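PDB 3OVG: amidohydrolase from Mycoplasma synoviae, which hydrolyses 1,4-lactones, including D-xylono-1,4-lactone 5-phosphate and L-arabino-1,4-lactone 5-phosphate, with the help of two zinc ions per subunit. Local coordinates for residues L46-S51 with L82-A87; E57-G62 with N86-L91; L166-L171 with I203-N208; E197-L202 with K231-T236. One frame throughout, in Å; residues are numbered along the deposited sequence.

Interaction 1: L46-S51 with L82-A87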
# COMPACT_ATOMS: atom_id res chain seq x y z
N LEU A 46 16.80 4.91 -19.94
CA LEU A 46 16.83 4.43 -21.31
C LEU A 46 17.45 5.39 -22.30
O LEU A 46 17.29 5.22 -23.52
CB LEU A 46 15.41 4.12 -21.78
CG LEU A 46 14.76 2.87 -21.20
CD1 LEU A 46 13.28 2.96 -21.50
CD2 LEU A 46 15.38 1.61 -21.81
N ASN A 47 18.16 6.39 -21.82
CA ASN A 47 18.52 7.50 -22.69
C ASN A 47 20.01 7.45 -23.06
O ASN A 47 20.91 7.77 -22.27
CB ASN A 47 18.03 8.83 -22.06
CG ASN A 47 18.12 10.01 -22.99
OD1 ASN A 47 19.02 10.09 -23.81
ND2 ASN A 47 17.21 10.97 -22.84
N VAL A 48 20.26 7.00 -24.28
CA VAL A 48 21.61 6.94 -24.80
C VAL A 48 22.25 8.33 -24.90
O VAL A 48 23.41 8.53 -24.49
CB VAL A 48 21.62 6.27 -26.20
CG1 VAL A 48 22.92 6.58 -26.92
CG2 VAL A 48 21.42 4.77 -26.06
N ASP A 49 21.54 9.29 -25.46
CA ASP A 49 22.10 10.64 -25.62
C ASP A 49 22.49 11.21 -24.27
O ASP A 49 23.55 11.76 -24.13
CB ASP A 49 21.14 11.58 -26.36
CG ASP A 49 20.95 11.17 -27.81
OD1 ASP A 49 21.82 10.42 -28.33
OD2 ASP A 49 19.94 11.58 -28.45
N ALA A 50 21.63 11.08 -23.28
CA ALA A 50 21.96 11.60 -21.95
C ALA A 50 23.14 10.89 -21.31
O ALA A 50 23.90 11.52 -20.58
CB ALA A 50 20.75 11.52 -21.03
N SER A 51 23.27 9.59 -21.56
CA SER A 51 24.35 8.81 -20.93
C SER A 51 25.70 9.23 -21.49
O SER A 51 26.72 9.37 -20.75
CB SER A 51 24.14 7.31 -21.16
OG SER A 51 22.94 6.87 -20.54
N LEU A 82 26.69 -0.57 -25.85
CA LEU A 82 27.65 -0.52 -26.95
C LEU A 82 27.59 0.82 -27.66
O LEU A 82 28.65 1.32 -28.04
CB LEU A 82 27.47 -1.65 -27.97
CG LEU A 82 28.17 -2.97 -27.61
CD1 LEU A 82 27.82 -4.06 -28.64
CD2 LEU A 82 29.67 -2.71 -27.60
N GLU A 83 26.39 1.37 -27.88
CA GLU A 83 26.29 2.70 -28.54
C GLU A 83 27.04 3.74 -27.71
O GLU A 83 27.70 4.60 -28.24
CB GLU A 83 24.86 3.21 -28.68
CG GLU A 83 23.91 2.41 -29.61
CD GLU A 83 22.56 3.11 -29.72
OE1 GLU A 83 22.53 4.26 -30.21
OE2 GLU A 83 21.54 2.54 -29.29
N ILE A 84 26.89 3.66 -26.39
CA ILE A 84 27.58 4.60 -25.52
C ILE A 84 29.11 4.40 -25.62
O ILE A 84 29.84 5.36 -25.78
CB ILE A 84 27.08 4.48 -24.05
CG1 ILE A 84 25.58 4.83 -23.95
CG2 ILE A 84 27.94 5.35 -23.16
CD1 ILE A 84 24.88 4.31 -22.69
N ALA A 85 29.58 3.15 -25.59
CA ALA A 85 31.01 2.88 -25.66
C ALA A 85 31.62 3.43 -26.96
O ALA A 85 32.67 4.06 -26.96
CB ALA A 85 31.28 1.35 -25.54
N ASN A 86 30.95 3.17 -28.08
CA ASN A 86 31.44 3.60 -29.39
C ASN A 86 31.45 5.11 -29.53
O ASN A 86 32.30 5.68 -30.22
CB ASN A 86 30.57 2.99 -30.50
CG ASN A 86 31.00 1.58 -30.85
OD1 ASN A 86 32.17 1.32 -31.09
ND2 ASN A 86 30.05 0.67 -30.90
N ALA A 87 30.48 5.76 -28.89
CA ALA A 87 30.40 7.21 -28.93
C ALA A 87 31.56 7.87 -28.18
O ALA A 87 31.97 8.99 -28.48
CB ALA A 87 29.07 7.68 -28.37

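Interaction 2: E57-G62 with N86-L91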
# COMPACT_ATOMS: atom_id res chain seq x y z
N GLU A 57 31.22 14.35 -19.59
CA GLU A 57 31.61 15.16 -18.42
C GLU A 57 32.65 14.44 -17.54
O GLU A 57 33.61 15.05 -17.03
CB GLU A 57 30.38 15.55 -17.60
CG GLU A 57 29.56 16.60 -18.31
CD GLU A 57 28.29 16.96 -17.59
OE1 GLU A 57 28.20 16.81 -16.35
OE2 GLU A 57 27.34 17.40 -18.29
N PHE A 58 32.44 13.15 -17.36
CA PHE A 58 33.38 12.33 -16.60
C PHE A 58 34.77 12.35 -17.24
O PHE A 58 35.77 12.44 -16.55
CB PHE A 58 32.81 10.91 -16.52
CG PHE A 58 33.73 9.88 -15.90
CD1 PHE A 58 33.91 9.83 -14.54
CD2 PHE A 58 34.34 8.92 -16.69
CE1 PHE A 58 34.69 8.86 -13.95
CE2 PHE A 58 35.15 7.93 -16.11
CZ PHE A 58 35.33 7.91 -14.73
N ILE A 59 34.82 12.24 -18.57
CA ILE A 59 36.08 12.29 -19.29
C ILE A 59 36.66 13.72 -19.20
O ILE A 59 37.85 13.90 -18.87
CB ILE A 59 35.90 11.77 -20.75
CG1 ILE A 59 35.68 10.25 -20.74
CG2 ILE A 59 37.09 12.12 -21.65
CD1 ILE A 59 35.07 9.68 -22.03
N ASP A 60 35.82 14.72 -19.41
CA ASP A 60 36.23 16.11 -19.23
C ASP A 60 37.00 16.30 -17.92
O ASP A 60 38.00 17.03 -17.87
CB ASP A 60 35.01 17.03 -19.25
CG ASP A 60 35.36 18.48 -18.89
OD1 ASP A 60 35.30 18.81 -17.69
OD2 ASP A 60 35.70 19.28 -19.80
N ARG A 61 36.57 15.63 -16.85
CA ARG A 61 37.21 15.84 -15.55
C ARG A 61 38.44 14.96 -15.40
O ARG A 61 39.13 15.03 -14.39
CB ARG A 61 36.25 15.56 -14.37
CG ARG A 61 35.00 16.44 -14.32
CD ARG A 61 35.33 17.91 -14.10
NE ARG A 61 34.14 18.66 -13.75
CZ ARG A 61 33.13 18.90 -14.59
NH1 ARG A 61 33.17 18.43 -15.83
NH2 ARG A 61 32.07 19.60 -14.20
N GLY A 62 38.68 14.09 -16.38
CA GLY A 62 39.86 13.21 -16.33
C GLY A 62 39.57 11.72 -16.24
O GLY A 62 40.47 10.92 -16.21
N ASN A 86 30.95 3.17 -28.08
CA ASN A 86 31.44 3.60 -29.39
C ASN A 86 31.45 5.11 -29.53
O ASN A 86 32.30 5.68 -30.22
CB ASN A 86 30.57 2.99 -30.50
CG ASN A 86 31.00 1.58 -30.85
OD1 ASN A 86 32.17 1.32 -31.09
ND2 ASN A 86 30.05 0.67 -30.90
N ALA A 87 30.48 5.76 -28.89
CA ALA A 87 30.40 7.21 -28.93
C ALA A 87 31.56 7.87 -28.18
O ALA A 87 31.97 8.99 -28.48
CB ALA A 87 29.07 7.68 -28.37
N VAL A 88 32.15 7.15 -27.22
CA VAL A 88 33.23 7.77 -26.49
C VAL A 88 34.61 7.15 -26.71
O VAL A 88 35.57 7.61 -26.10
CB VAL A 88 32.94 7.91 -24.95
CG1 VAL A 88 31.64 8.67 -24.70
CG2 VAL A 88 32.95 6.54 -24.23
N LYS A 89 34.72 6.14 -27.55
CA LYS A 89 36.02 5.49 -27.71
C LYS A 89 37.13 6.45 -28.18
O LYS A 89 38.26 6.37 -27.69
CB LYS A 89 35.99 4.21 -28.57
CG LYS A 89 35.37 4.33 -29.95
CD LYS A 89 35.95 3.24 -30.89
CE LYS A 89 35.03 2.97 -32.10
NZ LYS A 89 34.16 4.14 -32.52
N ASN A 90 36.79 7.38 -29.08
CA ASN A 90 37.79 8.31 -29.60
C ASN A 90 38.26 9.37 -28.60
O ASN A 90 39.31 9.99 -28.79
CB ASN A 90 37.31 8.98 -30.87
CG ASN A 90 37.21 8.02 -32.01
OD1 ASN A 90 37.98 7.03 -32.07
ND2 ASN A 90 36.27 8.29 -32.93
N LEU A 91 37.46 9.55 -27.53
CA LEU A 91 37.79 10.44 -26.42
C LEU A 91 38.53 9.70 -25.33
O LEU A 91 38.81 10.27 -24.28
CB LEU A 91 36.53 11.07 -25.83
CG LEU A 91 35.73 11.98 -26.76
CD1 LEU A 91 34.48 12.53 -26.08
CD2 LEU A 91 36.62 13.12 -27.24

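Interaction 3: L166-L171 with I203-N208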
# COMPACT_ATOMS: atom_id res chain seq x y z
N LEU A 166 20.64 -19.19 -2.60
CA LEU A 166 20.80 -18.87 -4.04
C LEU A 166 21.94 -17.88 -4.31
O LEU A 166 22.51 -17.83 -5.42
CB LEU A 166 19.48 -18.38 -4.66
CG LEU A 166 18.66 -19.45 -5.41
CD1 LEU A 166 18.93 -20.90 -5.00
CD2 LEU A 166 17.17 -19.14 -5.53
N GLU A 167 22.24 -17.08 -3.31
CA GLU A 167 23.37 -16.16 -3.37
C GLU A 167 24.71 -16.89 -3.15
O GLU A 167 25.74 -16.50 -3.71
CB GLU A 167 23.14 -15.01 -2.36
CG GLU A 167 21.84 -14.27 -2.69
CD GLU A 167 21.38 -13.25 -1.65
OE1 GLU A 167 21.71 -13.35 -0.44
OE2 GLU A 167 20.63 -12.36 -2.06
N LEU A 168 24.73 -17.93 -2.31
CA LEU A 168 25.94 -18.71 -2.17
C LEU A 168 26.17 -19.46 -3.49
O LEU A 168 27.29 -19.63 -3.92
CB LEU A 168 25.86 -19.67 -0.98
CG LEU A 168 27.14 -20.45 -0.65
CD1 LEU A 168 28.27 -19.47 -0.42
CD2 LEU A 168 26.95 -21.34 0.59
N LYS A 169 25.10 -19.90 -4.13
CA LYS A 169 25.18 -20.49 -5.48
C LYS A 169 25.78 -19.49 -6.49
O LYS A 169 26.65 -19.84 -7.28
CB LYS A 169 23.78 -20.91 -5.96
CG LYS A 169 23.83 -21.78 -7.22
CD LYS A 169 22.45 -22.40 -7.51
CE LYS A 169 22.49 -23.17 -8.82
NZ LYS A 169 21.13 -23.62 -9.17
N ALA A 170 25.33 -18.24 -6.43
CA ALA A 170 25.83 -17.25 -7.38
C ALA A 170 27.28 -16.89 -7.04
O ALA A 170 28.08 -16.63 -7.94
CB ALA A 170 24.94 -15.99 -7.37
N LEU A 171 27.64 -16.95 -5.75
CA LEU A 171 29.04 -16.72 -5.37
C LEU A 171 29.93 -17.82 -5.93
O LEU A 171 31.03 -17.57 -6.40
CB LEU A 171 29.22 -16.60 -3.83
CG LEU A 171 28.67 -15.31 -3.20
CD1 LEU A 171 28.69 -15.40 -1.68
CD2 LEU A 171 29.49 -14.12 -3.64
N ILE A 203 36.94 -16.78 -1.66
CA ILE A 203 38.28 -17.27 -1.47
C ILE A 203 38.24 -18.74 -1.12
O ILE A 203 39.08 -19.49 -1.56
CB ILE A 203 38.98 -16.49 -0.35
CG1 ILE A 203 39.26 -15.05 -0.81
CG2 ILE A 203 40.24 -17.22 0.07
CD1 ILE A 203 39.62 -14.05 0.37
N GLY A 204 37.24 -19.15 -0.35
CA GLY A 204 37.07 -20.56 -0.05
C GLY A 204 36.81 -21.42 -1.29
O GLY A 204 37.18 -22.59 -1.33
N PHE A 205 36.13 -20.86 -2.29
CA PHE A 205 35.94 -21.60 -3.53
C PHE A 205 37.23 -21.66 -4.35
O PHE A 205 37.32 -22.44 -5.29
CB PHE A 205 34.83 -20.99 -4.39
CG PHE A 205 33.47 -21.29 -3.90
CD1 PHE A 205 32.97 -22.58 -3.95
CD2 PHE A 205 32.67 -20.27 -3.40
CE1 PHE A 205 31.68 -22.87 -3.52
CE2 PHE A 205 31.38 -20.53 -2.95
CZ PHE A 205 30.88 -21.84 -3.00
N GLY A 206 38.20 -20.82 -4.00
CA GLY A 206 39.44 -20.79 -4.74
C GLY A 206 39.64 -19.50 -5.52
O GLY A 206 40.62 -19.36 -6.25
N ALA A 207 38.75 -18.53 -5.39
CA ALA A 207 38.94 -17.27 -6.11
C ALA A 207 40.16 -16.53 -5.57
O ALA A 207 40.48 -16.66 -4.41
CB ALA A 207 37.67 -16.38 -6.06
N ASN A 208 40.84 -15.78 -6.44
CA ASN A 208 41.95 -14.91 -6.03
C ASN A 208 41.45 -13.62 -5.35
O ASN A 208 40.79 -12.80 -6.00
CB ASN A 208 42.78 -14.57 -7.26
CG ASN A 208 44.04 -13.75 -6.94
OD1 ASN A 208 44.31 -13.37 -5.80
ND2 ASN A 208 44.82 -13.47 -7.99

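Interaction 4: E197-L202 with K231-T236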
# COMPACT_ATOMS: atom_id res chain seq x y z
N GLU A 197 31.92 -12.30 4.97
CA GLU A 197 31.56 -13.65 4.64
C GLU A 197 31.55 -13.86 3.12
O GLU A 197 32.01 -14.88 2.64
CB GLU A 197 30.21 -14.00 5.30
CG GLU A 197 30.31 -14.18 6.84
CD GLU A 197 30.47 -12.85 7.57
OE1 GLU A 197 29.96 -11.84 7.07
OE2 GLU A 197 31.09 -12.81 8.63
N VAL A 198 31.06 -12.89 2.36
CA VAL A 198 31.20 -12.92 0.91
C VAL A 198 32.68 -13.14 0.52
O VAL A 198 33.01 -14.08 -0.24
CB VAL A 198 30.69 -11.65 0.29
CG1 VAL A 198 31.27 -11.51 -1.14
CG2 VAL A 198 29.16 -11.69 0.30
N ALA A 199 33.56 -12.33 1.09
CA ALA A 199 35.02 -12.46 0.91
C ALA A 199 35.53 -13.87 1.19
O ALA A 199 36.16 -14.50 0.33
CB ALA A 199 35.82 -11.40 1.76
N LYS A 200 35.24 -14.39 2.38
CA LYS A 200 35.74 -15.71 2.75
C LYS A 200 35.20 -16.80 1.85
O LYS A 200 35.90 -17.75 1.50
CB LYS A 200 35.40 -16.00 4.20
CG LYS A 200 36.21 -15.11 5.15
CD LYS A 200 35.44 -14.81 6.42
CE LYS A 200 35.79 -15.73 7.56
NZ LYS A 200 35.28 -15.17 8.89
N HIS A 201 33.94 -16.67 1.45
CA HIS A 201 33.36 -17.72 0.63
C HIS A 201 34.06 -17.76 -0.70
O HIS A 201 34.49 -18.82 -1.13
CB HIS A 201 31.83 -17.57 0.49
CG HIS A 201 31.10 -17.71 1.78
ND1 HIS A 201 29.90 -17.08 2.03
CD2 HIS A 201 31.41 -18.40 2.90
CE1 HIS A 201 29.51 -17.37 3.26
NE2 HIS A 201 30.41 -18.17 3.80
N LEU A 202 34.19 -16.63 -1.37
CA LEU A 202 34.78 -16.59 -2.70
C LEU A 202 36.16 -17.20 -2.66
O LEU A 202 36.52 -17.99 -3.51
CB LEU A 202 34.84 -15.15 -3.24
CG LEU A 202 33.49 -14.59 -3.64
CD1 LEU A 202 33.71 -13.13 -3.96
CD2 LEU A 202 32.94 -15.34 -4.86
N LYS A 231 42.00 -6.64 6.00
CA LYS A 231 43.13 -7.30 6.63
C LYS A 231 42.98 -8.83 6.72
O LYS A 231 43.96 -9.53 6.58
CB LYS A 231 43.39 -6.73 8.02
CG LYS A 231 44.24 -5.48 7.98
CD LYS A 231 44.23 -4.78 9.31
CE LYS A 231 45.33 -3.70 9.33
NZ LYS A 231 45.45 -3.06 10.69
N GLU A 232 41.76 -9.34 6.92
CA GLU A 232 41.58 -10.79 7.01
C GLU A 232 41.49 -11.47 5.65
O GLU A 232 41.76 -12.67 5.53
CB GLU A 232 40.35 -11.15 7.88
CG GLU A 232 40.52 -10.67 9.35
CD GLU A 232 39.45 -11.25 10.31
OE1 GLU A 232 38.59 -12.04 9.85
OE2 GLU A 232 39.48 -10.89 11.52
N THR A 233 41.13 -10.73 4.61
CA THR A 233 40.87 -11.38 3.31
C THR A 233 41.65 -10.83 2.12
O THR A 233 41.92 -11.55 1.15
CB THR A 233 39.38 -11.37 2.97
OG1 THR A 233 38.96 -10.02 2.63
CG2 THR A 233 38.56 -11.89 4.17
N GLY A 234 42.03 -9.56 2.20
CA GLY A 234 42.84 -8.95 1.16
C GLY A 234 42.02 -8.48 -0.03
O GLY A 234 42.58 -8.16 -1.09
N VAL A 235 40.70 -8.47 0.11
CA VAL A 235 39.84 -8.04 -0.98
C VAL A 235 39.88 -6.52 -1.05
O VAL A 235 40.56 -5.87 -0.26
CB VAL A 235 38.38 -8.55 -0.85
CG1 VAL A 235 38.34 -10.09 -0.90
CG2 VAL A 235 37.71 -8.00 0.41
N THR A 236 39.18 -5.95 -2.03
CA THR A 236 39.13 -4.49 -2.22
C THR A 236 37.67 -4.04 -2.00
O THR A 236 36.71 -4.70 -2.46
CB THR A 236 39.65 -4.12 -3.64
OG1 THR A 236 41.02 -4.51 -3.76
CG2 THR A 236 39.48 -2.62 -3.98

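Interaction 1: L46-S51 with L82-A87
Ile84 and Val48 carry this contact between helices 48-60 and 78-88, which pack as neighbours on the outside of the TIM barrel of the phosphotriesterase family. The backbones come close, with the CA atoms of Val48 and Ile84 6.5 Å apart. Of the side chains, Ile84 loses the most area here. Its CG1 branch lies beside the backbone N (chi1 -62°) and carries CD1 to Ser51, while Val48 CG1 approaches Ile84 CG1 to 4.4 Å, a looser apolar touch. Ile84 also lies on Ile52 and Phe55 of helix 48-60, so it packs along about two turns of that helix. Val48 turns its two methyls to the carboxylate of Glu83, whose extended chain crosses Val48 at about a right angle; Val48 CG2 is 3.9 Å from Glu83 OE2, a van der Waals contact at the more exposed side.

The start of helix 48-60 is fixed locally. Asn47 is its N-cap: Asn47 OD1 accepts from Ala50 N at 2.8 Å in a nearly straight bond (170°), although the donor stands above the amide plane. Asn47 O accepts from both Ser51 N and Ser51 OG, from opposite faces of its plane, and the OG bond ties the Ser51 hydroxyl to its own helix. The tightest approach is made by carbon: Ser51 CB and Ile84 CD1 are 3.4 Å apart, shorter than usual van der Waals contact.

Interaction 2: E57-G62 with N86-L91
A helix-to-helix contact between outer elements of the TIM barrel brings Ile59 of helix 48-60 against Val88 and Leu91 of segment 86-91. One side chain does the reaching. Ile59 has CG2 anti to its N and CG1 beside that N (chi1 -71°), which takes CD1 to Val88 and the Leu91 side chain, and CG2 to the Leu91 carbonyl. CD1, at the end of the longer branch, meets Val88 CB at 4.0 Å, the two side chains running at a slant to each other, and lies 4.3 Å from Leu91 CB. The shorter branch touches backbone instead, with Ile59 CG2 3.6 Å from Leu91 O. The nearest CA atoms, those of Ile59 and Leu91, are 7.6 Å apart, a gap bridged mainly by the isoleucine.

Each segment turns back within itself. Gly62, at positive phi, forms a Schellman motif with bonds back into the preceding turn; on the other side Leu91 N donates to Val88 O at 3.1 Å. Arg61 forms a salt bridge with Asp60 locally and another with Asp300, while Glu57 pairs with Arg282.

Across the contact itself, the touching groups are hydrocarbon plus one carbonyl oxygen met by a methyl. Cohesion between the two segments therefore rests on dispersion and the exclusion of water, without the directional constraint of a polar bond.

Interaction 3: L166-L171 with I203-N208
With CG anti to the backbone N (chi1 -174°) and a further bend at chi2 (56°), Leu168 swings its end nearer to Phe205 than its CB direction alone would bring it, while Phe205, whose CB points toward 166-171, holds its CG beside its own N (chi1 -76°) and presents the ring edge to Leu168. The two meet at one corner of the ring: Leu168 CD1 is 4.1 Å from Phe205 CE2, placed at the ring edge and near its plane, so the methyl abuts the rim without stacking over a face. The same CE2 lies 4.3 Å from Leu171 C, approached obliquely, which brings the ring close to the helix backbone.

Gly206, at positive phi, forms a Schellman motif, its N donating to Ile203 O at 2.9 Å. Further along helix 165-181 the phenyl ring touches Glu172 and Ala175, and helix 343-351 adds Val345; Leu348 of that helix lies on Leu168. All three touching residues are buried, and the contact is a methyl and a backbone carbon against the ring. It joins helices 165-181 and 195-205, successive helices on the outside of the TIM barrel.

Interaction 4: E197-L202 with K231-T236
Ala199 of helix 195-205 packs against Thr233 and Val235, where helix 223-233 ends and the chain turns into strand 236-239 of the TIM barrel. Glu197 of the same helix as Ala199 forms a salt bridge with Arg301 of a neighbouring subunit. Along 231-236, Glu232 is the first to come near the other segment. Its OE1 is 4.7 Å from Lys200 NZ, opposite charges near each other but not in contact, and its OE2 is paired with Lys228.

Thr233 follows and makes the closest approach, its CA 6.4 Å from that of Ala199. Its OG1 sits between the backbone N and carbonyl carbon (chi1 72°), which leaves CG2 beside the N. Both branches straddle the alanine methyl: Ala199 CB is 3.5 Å from Thr233 OG1 and 3.7 Å from Thr233 CG2. The latter methyl also meets Lys200 CG at 4.1 Å, the two side chains crossing at about a right angle. The hydroxyl is hydrogen-bonded to Val229 O one turn back, and it takes a second, weak bond from Val235 N at 3.4 Å, fairly straight at 162°, which spans the turn.

Gly234, at positive phi, makes that turn. Val235 then adds its two methyls, CG1 3.9 Å and CG2 4.1 Å from Ala199 CB. Thr236 enters the sheet, its backbone bonded to Ile212 and Ile214 of strand 212-215 and its OG1 hydrogen-bonded to Arg326 NH2.

Overall arrangement
The four contacts form two pairs on opposite sides of the chain's centre. Interactions 1 and 2 join the same helices, 48-60 and 78-88, at two levels 11 Å apart between centres; both are partly buried, and interaction 1 includes a glutamate carboxylate, which interaction 2 lacks. Interactions 3 and 4 share helix 195-205, which is pressed by helix 165-181 on one flank and by the end of helix 223-233 on another. They touch directly, with Ala207 N 3.0 Å from Leu202 O, a probable hydrogen bond. Interaction 3 is wholly buried, a methyl and a backbone carbon against a ring; interaction 4 mixes methyls with a threonine hydroxyl and a lysine chain nearer the surface.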